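Local coordinates for protein chitin elicitor receptor kinase 1 (Arabidopsis thaliana, PDB 4EBY) that binds chitin through an ectodomain with LysM modules and, as a receptor-like kinase dimerised by the ligand, activates plant immune signalling, at residues Q85-T88 and Y89-A93; G162-A165 and D166-Q169; G188-P191 and N192-P196. One frame throughout, in Å; residues are numbered along the deposited sequence.

Contact 1: residues Q85-T88 and Y89-A93; sequences QEDT and YERVA
R91 reaches back from the first turn of helix 89-96 to the loop that leads into it, and T88 is the N-cap of that helix in the second LysM module. R91 NH2 donates to D87 OD1 at 2.9 Å, an almost straight salt bridge (172°). The oxygen lies in the guanidinium plane and is met on its anti side, with the carboxylate plane turned nearly perpendicular to the guanidinium. R91 NH2 also makes a more bent bond to Q85 O (3.2 Å), while E86 O sits over one face of the group. A bend at chi3 (68°) in an otherwise extended chain turns the guanidinium into this position. Two waters hold its rotation further: one joins NE to D87 OD1, the other joins NH1 to E86 OE1.

Behind this shell stands the cap. T88 OG1 accepts from R91 N at 2.9 Å, T88 O takes V92 N in the first helical hydrogen bond, and V92 CG2 packs against D87 CB. D87 is itself positioned from the other end, where OD2 accepts from Y81 OH and R84 N. Y89 points away, packing on L106 of helix 103-109 with its hydroxyl bonded to F112 O. E90 approaches a bound N-acetylglucosamine, and a third water, 2.9 Å from E90 OE1, links it to T88 OG1, the oxygen that caps the helix.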
ATOM      1  N   GLN A  85      18.621  13.324  -4.134  1.00 29.66           N
ATOM      2  CA  GLN A  85      19.833  13.022  -4.874  1.00 31.74           C
ATOM      3  C   GLN A  85      19.906  11.561  -5.295  1.00 34.59           C
ATOM      4  O   GLN A  85      19.685  10.655  -4.486  1.00 36.85           O
ATOM      5  CB  GLN A  85      21.070  13.391  -4.045  1.00 34.16           C
ATOM      6  CG  GLN A  85      22.298  13.701  -4.879  1.00 58.58           C
ATOM      7  CD  GLN A  85      22.220  15.067  -5.545  1.00 71.24           C
ATOM      8  OE1 GLN A  85      21.947  15.175  -6.743  1.00 70.70           O
ATOM      9  NE2 GLN A  85      22.464  16.120  -4.766  1.00 73.55           N
ATOM     10  N   GLU A  86      20.194  11.357  -6.576  1.00 33.68           N
ATOM     11  CA  GLU A  86      20.434  10.034  -7.139  1.00 34.13           C
ATOM     12  C   GLU A  86      19.199   9.147  -7.265  1.00 33.17           C
ATOM     13  O   GLU A  86      19.321   7.954  -7.546  1.00 32.40           O
ATOM     14  CB  GLU A  86      21.552   9.318  -6.379  1.00 39.88           C
ATOM     15  CG  GLU A  86      22.918   9.968  -6.609  1.00 53.08           C
ATOM     16  CD  GLU A  86      24.057   9.214  -5.957  1.00 63.74           C
ATOM     17  OE1 GLU A  86      23.799   8.429  -5.021  1.00 65.02           O
ATOM     18  OE2 GLU A  86      25.215   9.409  -6.381  1.00 74.31           O
ATOM     19  N   ASP A  87      18.015   9.720  -7.071  1.00 28.19           N
ATOM     20  CA  ASP A  87      16.792   8.948  -7.274  1.00 25.89           C
ATOM     21  C   ASP A  87      16.663   8.492  -8.715  1.00 27.57           C
ATOM     22  O   ASP A  87      17.079   9.187  -9.659  1.00 29.48           O
ATOM     23  CB  ASP A  87      15.545   9.748  -6.869  1.00 27.06           C
ATOM     24  CG  ASP A  87      15.319   9.769  -5.374  1.00 27.31           C
ATOM     25  OD1 ASP A  87      15.964   8.976  -4.656  1.00 32.42           O
ATOM     26  OD2 ASP A  87      14.470  10.566  -4.904  1.00 27.78           O
ATOM     27  N   THR A  88      16.094   7.299  -8.881  1.00 22.90           N
ATOM     28  CA  THR A  88      15.748   6.768 -10.180  1.00 21.75           C
ATOM     29  C   THR A  88      14.338   6.237 -10.048  1.00 18.30           C
ATOM     30  O   THR A  88      13.870   5.999  -8.928  1.00 20.68           O
ATOM     31  CB  THR A  88      16.658   5.590 -10.588  1.00 26.94           C
ATOM     32  OG1 THR A  88      16.545   4.546  -9.613  1.00 27.02           O
ATOM     33  CG2 THR A  88      18.108   6.049 -10.659  1.00 27.38           C
ATOM     34  N   TYR A  89      13.654   6.057 -11.168  1.00 21.76           N
ATOM     35  CA  TYR A  89      12.316   5.474 -11.112  1.00 18.72           C
ATOM     36  C   TYR A  89      12.342   4.095 -10.469  1.00 21.78           C
ATOM     37  O   TYR A  89      11.449   3.755  -9.679  1.00 21.36           O
ATOM     38  CB  TYR A  89      11.698   5.406 -12.500  1.00 20.62           C
ATOM     39  CG  TYR A  89      11.279   6.753 -13.066  1.00 20.23           C
ATOM     40  CD1 TYR A  89      10.522   7.648 -12.322  1.00 17.38           C
ATOM     41  CD2 TYR A  89      11.639   7.118 -14.363  1.00 24.65           C
ATOM     42  CE1 TYR A  89      10.130   8.880 -12.857  1.00 18.92           C
ATOM     43  CE2 TYR A  89      11.261   8.355 -14.899  1.00 21.72           C
ATOM     44  CZ  TYR A  89      10.505   9.223 -14.144  1.00 21.79           C
ATOM     45  OH  TYR A  89      10.126  10.442 -14.677  1.00 21.96           O
ATOM     46  N   GLU A  90      13.370   3.313 -10.788  1.00 21.45           N
ATOM     47  CA  GLU A  90      13.512   1.985 -10.198  1.00 22.80           C
ATOM     48  C   GLU A  90      13.625   2.103  -8.681  1.00 23.23           C
ATOM     49  O   GLU A  90      12.910   1.435  -7.935  1.00 20.67           O
ATOM     50  CB  GLU A  90      14.748   1.257 -10.754  1.00 24.03           C
ATOM     51  CG  GLU A  90      14.936  -0.121 -10.127  1.00 30.44           C
ATOM     52  CD  GLU A  90      16.362  -0.642 -10.212  1.00 52.58           C
ATOM     53  OE1 GLU A  90      17.313   0.154 -10.047  1.00 60.89           O
ATOM     54  OE2 GLU A  90      16.525  -1.860 -10.428  1.00 57.31           O
ATOM     55  N   ARG A  91      14.517   2.963  -8.207  1.00 21.92           N
ATOM     56  CA  ARG A  91      14.706   3.068  -6.760  1.00 20.11           C
ATOM     57  C   ARG A  91      13.474   3.593  -6.024  1.00 20.85           C
ATOM     58  O   ARG A  91      13.133   3.122  -4.936  1.00 20.00           O
ATOM     59  CB  ARG A  91      15.922   3.916  -6.412  1.00 25.71           C
ATOM     60  CG  ARG A  91      16.465   3.549  -5.047  1.00 34.34           C
ATOM     61  CD  ARG A  91      17.827   4.153  -4.829  1.00 37.24           C
ATOM     62  NE  ARG A  91      17.706   5.595  -4.729  1.00 30.66           N
ATOM     63  CZ  ARG A  91      18.721   6.410  -4.471  1.00 36.96           C
ATOM     64  NH1 ARG A  91      19.935   5.916  -4.278  1.00 39.85           N
ATOM     65  NH2 ARG A  91      18.516   7.714  -4.398  1.00 35.20           N
ATOM     66  N   VAL A  92      12.798   4.568  -6.618  1.00 18.76           N
ATOM     67  CA  VAL A  92      11.601   5.109  -6.006  1.00 17.43           C
ATOM     68  C   VAL A  92      10.535   4.021  -5.843  1.00 15.61           C
ATOM     69  O   VAL A  92       9.881   3.960  -4.815  1.00 17.12           O
ATOM     70  CB  VAL A  92      11.056   6.323  -6.793  1.00 17.28           C
ATOM     71  CG1 VAL A  92       9.710   6.774  -6.231  1.00 19.61           C
ATOM     72  CG2 VAL A  92      12.079   7.481  -6.720  1.00 18.34           C
ATOM     73  N   ALA A  93      10.373   3.171  -6.861  1.00 16.34           N
ATOM     74  CA  ALA A  93       9.360   2.115  -6.815  1.00 13.91           C
ATOM     75  C   ALA A  93       9.751   1.006  -5.833  1.00 17.09           C
ATOM     76  O   ALA A  93       8.921   0.559  -5.026  1.00 19.08           O
ATOM     77  CB  ALA A  93       9.126   1.535  -8.215  1.00 15.99           C
TER
HETATM   78  O   HOH W   1      22.442   7.008  -3.479  1.00 59.30           O
HETATM   79  O   HOH W   2      15.079   6.625  -5.060  1.00 30.48           O
HETATM   80  O   HOH W   3      18.545   2.768  -9.658  1.00 41.25           O

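Contact 2: residues G162-A165 and D166-Q169; sequences GVSA and DILQ
V163 and L168 form the tight side of this helix start. V163 CG1 lies 3.8 Å from I167 CG2 and 3.9 Å from L168 CG, and L168 CD2 packs on the same valine methyl. With its CG1 trans to the backbone N (chi1 176°), V163 brings that methyl against both helix side chains, crossing I167 at about a right angle. The packing continues outward: L168 also rests on L154 and I157 of helix 154-161 and on V186 and P187 at strand 183-187, while I167 leads off toward V136 and F140.

The polar bonds of the helix start are just as firm. S164 OG accepts from I167 N at 3.2 Å and also touches I167 CG1 at 3.3 Å; a chi1 of 82° swings the hydroxyl over the helix start. The backbone takes up from there, S164 O accepting from L168 N at 3.0 Å and A165 O from Q169 N at 2.9 Å. Looseness belongs to the solvent side, where S164 and D166 are exposed; D166 turns its carboxylate away from the loop to a salt bridge with R170, and Q169 sends its amide to V175 O. The whole is a serine N-cap with a hydrophobic staple, V163 (N') on L168 (N4), in the short link between the two helices of the βααβ LysM fold.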
ATOM      1  N   GLY A 162      -6.181 -13.729   8.787  1.00 32.50           N
ATOM      2  CA  GLY A 162      -7.399 -14.243   9.387  1.00 38.26           C
ATOM      3  C   GLY A 162      -8.516 -14.388   8.367  1.00 40.30           C
ATOM      4  O   GLY A 162      -9.695 -14.464   8.725  1.00 32.76           O
ATOM      5  N   VAL A 163      -8.135 -14.419   7.091  1.00 31.07           N
ATOM      6  CA  VAL A 163      -9.072 -14.600   5.988  1.00 32.05           C
ATOM      7  C   VAL A 163      -8.778 -15.946   5.333  1.00 26.64           C
ATOM      8  O   VAL A 163      -7.616 -16.322   5.196  1.00 30.12           O
ATOM      9  CB  VAL A 163      -8.909 -13.458   4.936  1.00 27.70           C
ATOM     10  CG1 VAL A 163      -9.818 -13.691   3.737  1.00 26.00           C
ATOM     11  CG2 VAL A 163      -9.219 -12.110   5.559  1.00 29.20           C
ATOM     12  N   SER A 164      -9.816 -16.676   4.936  1.00 27.25           N
ATOM     13  CA  SER A 164      -9.614 -17.997   4.349  1.00 27.79           C
ATOM     14  C   SER A 164      -8.840 -17.910   3.038  1.00 30.76           C
ATOM     15  O   SER A 164      -8.947 -16.929   2.307  1.00 27.96           O
ATOM     16  CB  SER A 164     -10.941 -18.726   4.131  1.00 32.38           C
ATOM     17  OG  SER A 164     -11.569 -18.325   2.927  1.00 35.75           O
ATOM     18  N   ALA A 165      -8.058 -18.946   2.753  1.00 29.02           N
ATOM     19  CA  ALA A 165      -7.288 -19.017   1.512  1.00 29.62           C
ATOM     20  C   ALA A 165      -8.154 -18.947   0.254  1.00 28.63           C
ATOM     21  O   ALA A 165      -7.758 -18.336  -0.734  1.00 27.50           O
ATOM     22  CB  ALA A 165      -6.430 -20.276   1.485  1.00 29.28           C
ATOM     23  N   ASP A 166      -9.325 -19.578   0.272  1.00 28.92           N
ATOM     24  CA  ASP A 166     -10.194 -19.548  -0.907  1.00 29.78           C
ATOM     25  C   ASP A 166     -10.706 -18.138  -1.183  1.00 28.51           C
ATOM     26  O   ASP A 166     -10.780 -17.722  -2.339  1.00 25.90           O
ATOM     27  CB  ASP A 166     -11.371 -20.536  -0.782  1.00 28.87           C
ATOM     28  CG  ASP A 166     -12.322 -20.471  -1.973  1.00 38.60           C
ATOM     29  OD1 ASP A 166     -11.898 -20.825  -3.099  1.00 39.09           O
ATOM     30  OD2 ASP A 166     -13.489 -20.054  -1.794  1.00 42.11           O
ATOM     31  N   ILE A 167     -11.070 -17.409  -0.128  1.00 25.39           N
ATOM     32  CA  ILE A 167     -11.519 -16.026  -0.292  1.00 22.78           C
ATOM     33  C   ILE A 167     -10.364 -15.170  -0.839  1.00 24.23           C
ATOM     34  O   ILE A 167     -10.543 -14.414  -1.801  1.00 23.96           O
ATOM     35  CB  ILE A 167     -12.079 -15.435   1.020  1.00 24.98           C
ATOM     36  CG1 ILE A 167     -13.401 -16.111   1.381  1.00 31.23           C
ATOM     37  CG2 ILE A 167     -12.298 -13.933   0.893  1.00 27.95           C
ATOM     38  CD1 ILE A 167     -14.471 -15.906   0.352  1.00 37.22           C
ATOM     39  N   LEU A 168      -9.179 -15.302  -0.246  1.00 21.99           N
ATOM     40  CA  LEU A 168      -8.020 -14.552  -0.732  1.00 22.29           C
ATOM     41  C   LEU A 168      -7.754 -14.827  -2.204  1.00 20.56           C
ATOM     42  O   LEU A 168      -7.471 -13.911  -2.972  1.00 21.77           O
ATOM     43  CB  LEU A 168      -6.764 -14.894   0.061  1.00 23.01           C
ATOM     44  CG  LEU A 168      -6.711 -14.349   1.482  1.00 23.27           C
ATOM     45  CD1 LEU A 168      -5.452 -14.871   2.157  1.00 27.00           C
ATOM     46  CD2 LEU A 168      -6.743 -12.808   1.504  1.00 24.24           C
ATOM     47  N   GLN A 169      -7.833 -16.092  -2.604  1.00 22.28           N
ATOM     48  CA  GLN A 169      -7.561 -16.415  -3.998  1.00 19.39           C
ATOM     49  C   GLN A 169      -8.623 -15.828  -4.913  1.00 23.24           C
ATOM     50  O   GLN A 169      -8.312 -15.360  -6.007  1.00 24.64           O
ATOM     51  CB  GLN A 169      -7.487 -17.932  -4.209  1.00 21.30           C
ATOM     52  CG  GLN A 169      -6.869 -18.329  -5.552  1.00 22.38           C
ATOM     53  CD  GLN A 169      -5.398 -17.940  -5.638  1.00 23.05           C
ATOM     54  OE1 GLN A 169      -4.528 -18.646  -5.117  1.00 24.45           O
ATOM     55  NE2 GLN A 169      -5.114 -16.834  -6.317  1.00 19.14           N
TER

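Contact 3: residues G188-P191 and N192-P196; sequences GRDP and NGAFP
R189 lays its side chain across one face of the F195 ring. R189 CG stands 4.0 Å from the F195 ring centroid, 20° off the normal, a CH-pi contact. Further out F195 CZ lies 3.5 Å from R189 CZ, over the centre of the guanidinium, with the two planes inclined by 38°. An extended run from CG to NE carries the group along the ring to G193 O, which accepts from R189 NH1 at 2.8 Å in the guanidinium plane. The F195 ring also meets F140 edge-to-face and touches V163.

The backbone between these side chains doubles back in a type I beta turn from D190 to G193, closed by G193 N to D190 O at 2.9 Å. A second backbone bond, D190 N to A194 O (2.8 Å), straddles the turn. Superposed on it is an Asx turn, in which D190 OD1 accepts from N192 N at 2.9 Å; A194 N adds a bond to D190 OD1 at 3.1 Å. These donors come from opposite faces of the carboxylate, both well out of its plane, and chi1 of 71° tucks the carboxylate over the turn. OD2 accepts from a water, to which N192 ND2 donates weakly, while P196 packs its CG near D190 CB.

One carboxylate oxygen thus ties together two amides of the reversal, and its negative charge would be expected to strengthen both N-H bonds, while R189 joins hydrogen bonding and aromatic packing in one side chain.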
ATOM      1  N   GLY A 188      -8.550  -6.047   5.178  1.00 17.61           N
ATOM      2  CA  GLY A 188      -7.940  -5.504   6.382  1.00 16.26           C
ATOM      3  C   GLY A 188      -8.953  -5.143   7.443  1.00 19.13           C
ATOM      4  O   GLY A 188     -10.154  -5.051   7.191  1.00 19.89           O
ATOM      5  N   ARG A 189      -8.428  -4.911   8.645  1.00 20.58           N
ATOM      6  CA  ARG A 189      -9.237  -4.628   9.828  1.00 24.03           C
ATOM      7  C   ARG A 189      -9.220  -3.149  10.174  1.00 25.64           C
ATOM      8  O   ARG A 189      -8.288  -2.422   9.821  1.00 21.62           O
ATOM      9  CB  ARG A 189      -8.685  -5.420  11.012  1.00 22.69           C
ATOM     10  CG  ARG A 189      -8.740  -6.920  10.822  1.00 24.79           C
ATOM     11  CD  ARG A 189      -7.993  -7.637  11.931  1.00 31.43           C
ATOM     12  NE  ARG A 189      -7.861  -9.073  11.696  1.00 35.44           N
ATOM     13  CZ  ARG A 189      -8.751  -9.975  12.091  1.00 34.42           C
ATOM     14  NH1 ARG A 189      -9.853  -9.589  12.721  1.00 38.27           N
ATOM     15  NH2 ARG A 189      -8.544 -11.267  11.858  1.00 34.69           N
ATOM     16  N   ASP A 190     -10.249  -2.697  10.878  1.00 21.88           N
ATOM     17  CA  ASP A 190     -10.271  -1.331  11.381  1.00 21.60           C
ATOM     18  C   ASP A 190      -9.390  -1.274  12.642  1.00 19.77           C
ATOM     19  O   ASP A 190      -8.839  -2.298  13.040  1.00 25.41           O
ATOM     20  CB  ASP A 190     -11.721  -0.860  11.591  1.00 22.35           C
ATOM     21  CG  ASP A 190     -12.410  -1.532  12.779  1.00 25.56           C
ATOM     22  OD1 ASP A 190     -11.736  -2.179  13.611  1.00 26.07           O
ATOM     23  OD2 ASP A 190     -13.648  -1.390  12.879  1.00 29.82           O
ATOM     24  N   PRO A 191      -9.193  -0.079  13.222  1.00 21.84           N
ATOM     25  CA  PRO A 191      -8.264   0.068  14.355  1.00 24.18           C
ATOM     26  C   PRO A 191      -8.604  -0.816  15.556  1.00 28.67           C
ATOM     27  O   PRO A 191      -7.728  -1.084  16.380  1.00 30.51           O
ATOM     28  CB  PRO A 191      -8.395   1.547  14.723  1.00 23.58           C
ATOM     29  CG  PRO A 191      -8.763   2.211  13.418  1.00 19.81           C
ATOM     30  CD  PRO A 191      -9.725   1.219  12.779  1.00 20.43           C
ATOM     31  N   ASN A 192      -9.851  -1.274  15.639  1.00 24.18           N
ATOM     32  CA  ASN A 192     -10.293  -2.149  16.733  1.00 28.66           C
ATOM     33  C   ASN A 192     -10.252  -3.636  16.400  1.00 31.71           C
ATOM     34  O   ASN A 192     -10.643  -4.475  17.218  1.00 34.56           O
ATOM     35  CB  ASN A 192     -11.719  -1.796  17.125  1.00 28.11           C
ATOM     36  CG  ASN A 192     -11.833  -0.402  17.664  1.00 35.66           C
ATOM     37  OD1 ASN A 192     -11.003   0.032  18.465  1.00 38.28           O
ATOM     38  ND2 ASN A 192     -12.842   0.328  17.206  1.00 43.46           N
ATOM     39  N   GLY A 193      -9.816  -3.963  15.190  1.00 28.72           N
ATOM     40  CA  GLY A 193      -9.680  -5.352  14.793  1.00 29.66           C
ATOM     41  C   GLY A 193     -10.872  -5.987  14.101  1.00 30.22           C
ATOM     42  O   GLY A 193     -10.836  -7.172  13.805  1.00 35.74           O
ATOM     43  N   ALA A 194     -11.923  -5.216  13.830  1.00 27.55           N
ATOM     44  CA  ALA A 194     -13.072  -5.742  13.091  1.00 25.80           C
ATOM     45  C   ALA A 194     -12.875  -5.527  11.592  1.00 21.92           C
ATOM     46  O   ALA A 194     -12.263  -4.545  11.183  1.00 22.68           O
ATOM     47  CB  ALA A 194     -14.340  -5.053  13.541  1.00 33.54           C
ATOM     48  N   PHE A 195     -13.410  -6.432  10.778  1.00 23.66           N
ATOM     49  CA  PHE A 195     -13.400  -6.231   9.331  1.00 22.88           C
ATOM     50  C   PHE A 195     -14.595  -5.361   8.944  1.00 24.74           C
ATOM     51  O   PHE A 195     -15.748  -5.760   9.150  1.00 25.98           O
ATOM     52  CB  PHE A 195     -13.537  -7.575   8.590  1.00 20.50           C
ATOM     53  CG  PHE A 195     -12.317  -8.465   8.676  1.00 23.67           C
ATOM     54  CD1 PHE A 195     -11.186  -8.201   7.917  1.00 23.10           C
ATOM     55  CD2 PHE A 195     -12.315  -9.586   9.489  1.00 31.57           C
ATOM     56  CE1 PHE A 195     -10.072  -9.016   7.989  1.00 25.35           C
ATOM     57  CE2 PHE A 195     -11.206 -10.413   9.553  1.00 30.11           C
ATOM     58  CZ  PHE A 195     -10.085 -10.128   8.805  1.00 27.85           C
ATOM     59  N   PRO A 196     -14.338  -4.176   8.372  1.00 22.11           N
ATOM     60  CA  PRO A 196     -15.451  -3.422   7.792  1.00 23.03           C
ATOM     61  C   PRO A 196     -16.072  -4.227   6.662  1.00 26.90           C
ATOM     62  O   PRO A 196     -15.339  -4.829   5.881  1.00 26.35           O
ATOM     63  CB  PRO A 196     -14.768  -2.167   7.231  1.00 23.99           C
ATOM     64  CG  PRO A 196     -13.520  -2.013   8.045  1.00 25.47           C
ATOM     65  CD  PRO A 196     -13.064  -3.438   8.286  1.00 23.37           C
TER
HETATM   66  O   HOH W   4     -14.876  -1.461  15.288  1.00 33.70           O

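Contacts 1 and 2 are both helix starts capped by a hydroxyl, threonine in one LysM module and serine in another; their centres lie about 34 Å apart on opposite sides of the chain's centre. Each is partly buried, but contact 1 adds charge and ordered waters around an arginine, whereas contact 2 relies on aliphatic packing. Contact 3 is a surface reversal after strand 183-187, outside any regular helix or strand, and combines backbone bonds, a carboxylate and an arginine laid on an aromatic ring. It touches contact 2 directly: V163 CG2 lies 3.9 Å from F195 CZ, so F195, just past the turn, packs against the valine of that cap. Contact 1 meets neither.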